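Local structure of oxaloacetate acetyl hydrolase (Cryphonectria parasitica, 3M0J) at residues 92-97 with 121-126. The protein belongs to the phosphoenolpyruvate phosphomutase family of TIM-barrel proteins and binds a manganese ion at the C-terminal end of its barrel. Residues are numbered along the deposited sequence; the frame is centred on the assembly and turned at random.
With MN (manganese (II) ion), chain C; OAF (2,2-difluoro-3,3-dihydroxybutanedioic acid), chain B.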
loop_
_atom_site.group_PDB
_atom_site.type_symbol
_atom_site.label_atom_id
_atom_site.label_comp_id
_atom_site.label_asym_id
_atom_site.label_seq_id
_atom_site.Cartn_x
_atom_site.Cartn_y
_atom_site.Cartn_z
ATOM N N ILE A 92 -21.245 -0.217 3.505
ATOM C CA ILE A 92 -21.342 1.202 3.439
ATOM C C ILE A 92 -20.036 1.666 4.082
ATOM O O ILE A 92 -19.705 1.240 5.187
ATOM C CB ILE A 92 -22.538 1.764 4.238
ATOM C CG1 ILE A 92 -23.857 1.400 3.543
ATOM C CG2 ILE A 92 -22.415 3.267 4.368
ATOM C CD1 ILE A 92 -25.107 1.735 4.390
ATOM N N ALA A 93 -19.280 2.514 3.389
ATOM C CA ALA A 93 -18.005 2.986 3.943
ATOM C C ALA A 93 -17.966 4.499 4.140
ATOM O O ALA A 93 -18.412 5.257 3.293
ATOM C CB ALA A 93 -16.815 2.540 3.038
ATOM N N ASP A 94 -17.442 4.930 5.278
ATOM C CA ASP A 94 -17.116 6.328 5.523
ATOM C C ASP A 94 -16.234 6.826 4.379
ATOM O O ASP A 94 -15.418 6.149 3.961
ATOM C CB ASP A 94 -16.304 6.371 6.816
ATOM C CG ASP A 94 -16.183 7.741 7.407
ATOM O OD1 ASP A 94 -16.457 8.749 6.711
ATOM O OD2 ASP A 94 -15.789 7.795 8.597
ATOM N N MET A 95 -16.435 7.967 3.824
ATOM C CA MET A 95 -15.555 8.564 2.859
ATOM C C MET A 95 -15.233 9.981 3.324
ATOM O O MET A 95 -14.716 10.801 2.567
ATOM C CB MET A 95 -16.008 8.533 1.388
ATOM C CG MET A 95 -17.300 9.322 1.076
ATOM S SD MET A 95 -17.621 9.457 -0.709
ATOM C CE MET A 95 -16.386 10.651 -1.167
ATOM N N ASP A 96 -15.536 10.257 4.591
ATOM C CA ASP A 96 -15.116 11.508 5.200
ATOM C C ASP A 96 -15.520 12.682 4.328
ATOM O O ASP A 96 -16.681 12.795 3.959
ATOM C CB ASP A 96 -13.607 11.484 5.483
ATOM C CG ASP A 96 -13.239 10.469 6.553
ATOM O OD1 ASP A 96 -13.471 10.765 7.740
ATOM O OD2 ASP A 96 -12.707 9.390 6.210
ATOM N N THR A 97 -14.565 13.545 4.008
ATOM C CA THR A 97 -14.800 14.729 3.194
ATOM C C THR A 97 -14.566 14.489 1.713
ATOM O O THR A 97 -14.749 15.406 0.907
ATOM C CB THR A 97 -13.789 15.806 3.588
ATOM O OG1 THR A 97 -12.483 15.216 3.536
ATOM C CG2 THR A 97 -14.055 16.256 5.007
ATOM N N HIS A 121 -20.756 7.633 3.032
ATOM C CA HIS A 121 -21.198 8.935 3.532
ATOM C C HIS A 121 -20.130 10.012 3.374
ATOM O O HIS A 121 -18.944 9.788 3.663
ATOM C CB HIS A 121 -21.783 8.869 4.951
ATOM C CG HIS A 121 -20.826 8.441 6.026
ATOM N ND1 HIS A 121 -19.849 9.266 6.531
ATOM C CD2 HIS A 121 -20.772 7.294 6.751
ATOM C CE1 HIS A 121 -19.220 8.641 7.521
ATOM N NE2 HIS A 121 -19.754 7.449 7.665
ATOM N N LEU A 122 -20.567 11.165 2.866
ATOM C CA LEU A 122 -19.692 12.268 2.492
ATOM C C LEU A 122 -20.180 13.501 3.246
ATOM O O LEU A 122 -21.356 13.846 3.155
ATOM C CB LEU A 122 -19.782 12.481 0.972
ATOM C CG LEU A 122 -19.210 13.746 0.341
ATOM C CD1 LEU A 122 -17.745 13.887 0.693
ATOM C CD2 LEU A 122 -19.406 13.682 -1.166
ATOM N N GLU A 123 -19.279 14.145 3.995
ATOM C CA GLU A 123 -19.652 15.190 4.942
ATOM C C GLU A 123 -19.197 16.588 4.531
ATOM O O GLU A 123 -18.477 16.771 3.537
ATOM C CB GLU A 123 -19.126 14.855 6.343
ATOM C CG GLU A 123 -17.611 14.850 6.430
ATOM C CD GLU A 123 -17.086 13.974 7.570
ATOM O OE1 GLU A 123 -17.604 12.849 7.740
ATOM O OE2 GLU A 123 -16.155 14.414 8.281
ATOM N N ASP A 124 -19.677 17.570 5.285
ATOM C CA ASP A 124 -19.399 18.968 5.020
ATOM C C ASP A 124 -18.357 19.569 5.970
ATOM O O ASP A 124 -18.232 20.786 6.056
ATOM C CB ASP A 124 -20.694 19.783 5.069
ATOM C CG ASP A 124 -21.414 19.653 6.387
ATOM O OD1 ASP A 124 -20.998 18.820 7.227
ATOM O OD2 ASP A 124 -22.404 20.388 6.591
ATOM N N GLN A 125 -17.608 18.727 6.675
ATOM C CA GLN A 125 -16.534 19.234 7.528
ATOM C C GLN A 125 -15.423 19.894 6.712
ATOM O O GLN A 125 -15.230 19.574 5.532
ATOM C CB GLN A 125 -15.964 18.112 8.400
ATOM C CG GLN A 125 -16.940 17.604 9.453
ATOM C CD GLN A 125 -16.254 16.819 10.553
ATOM O OE1 GLN A 125 -16.678 15.712 10.908
ATOM N NE2 GLN A 125 -15.183 17.374 11.089
ATOM N N ILE A 126 -14.695 20.821 7.328
ATOM C CA ILE A 126 -13.487 21.319 6.688
ATOM C C ILE A 126 -12.524 20.149 6.521
ATOM O O ILE A 126 -12.633 19.145 7.224
ATOM C CB ILE A 126 -12.827 22.450 7.492
ATOM C CG1 ILE A 126 -12.405 21.931 8.868
ATOM C CG2 ILE A 126 -13.793 23.634 7.627
ATOM C CD1 ILE A 126 -11.520 22.895 9.614
HETATM MN MN MN C . -15.881 9.126 10.219
HETATM O O2 OAF B . -17.178 5.880 12.538
HETATM C C1 OAF B . -17.020 6.933 12.002
HETATM O O1 OAF B . -15.800 7.245 11.415
HETATM C C2 OAF B . -18.058 8.050 12.135
HETATM O O4 OAF B . -19.363 7.517 12.025
HETATM O O3 OAF B . -17.885 8.976 11.098
HETATM C C3 OAF B . -17.819 8.694 13.525
HETATM F F1 OAF B . -18.374 7.904 14.495
HETATM F F2 OAF B . -16.491 8.847 13.805
HETATM C C4 OAF B . -18.438 10.084 13.543
HETATM O O5 OAF B . -17.788 11.036 13.239
HETATM O O6 OAF B . -19.724 10.201 14.066
HETATM O O HOH W 1 -16.585 10.643 8.704
HETATM O O HOH W 2 -18.695 11.603 5.802
HETATM O O HOH W 3 -13.749 9.214 9.952
HETATM O O HOH W 4 -15.451 10.766 11.646
#
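His121 turns its ring against Asp94 because its CG lies between the backbone N and the carbonyl carbon (chi1 64°), while the Asp94 carboxylate swings anti to its own backbone nitrogen (chi1 -165°), which carries OD2 to the manganese. Asp94 CA sits over one face of the imidazole, 3.8 Å from the ring centroid of His121, a CH-pi contact displaced toward the rim, with carboxylate and ring planes 36° apart. The two oxygens of Asp94 divide their work: OD2 binds manganese at 2.1 Å, and OD1, less surely placed, probably accepts from Asp96 N, as in an Asx turn. The remaining manganese ligands are O1 and O3 of 2,2-difluoro-3,3-dihydroxybutanedioic acid and three waters. This illustrates how second-shell carboxylates hold a metal site through water: one metal-bound water is hydrogen-bonded to Glu123 OE1 at 2.6 Å, another donates to Asp96 OD1 at 2.7 Å. Asp96 OD2 is hydrogen-bonded to Tyr99 OH, and Lys129, salt-bridged to Glu123 and Asp96, probably eases the crowding of negative charge. A further water, not on the metal, lies at the imidazole edge, 2.7 Å from His121 ND1; NE2 is hydrogen-bonded to Tyr50 OH, so both ring nitrogens have partners that help fix its rotation. The backbones join through Met95 N to His121 O (3.1 Å) and Glu123 N to Asp96 O (2.9 Å). Met95 CE meets Leu122 CD1 at 4.0 Å on the side away from the metal. These segments continue the C-terminal ends of neighbouring parallel strands 91-94 and 119-122, linked by helix 102-114 in a beta-alpha-beta unit; Met95 packs on that helix, Leu122 on helix 142-158, and strands 49-51 and 164-169 flank the pair.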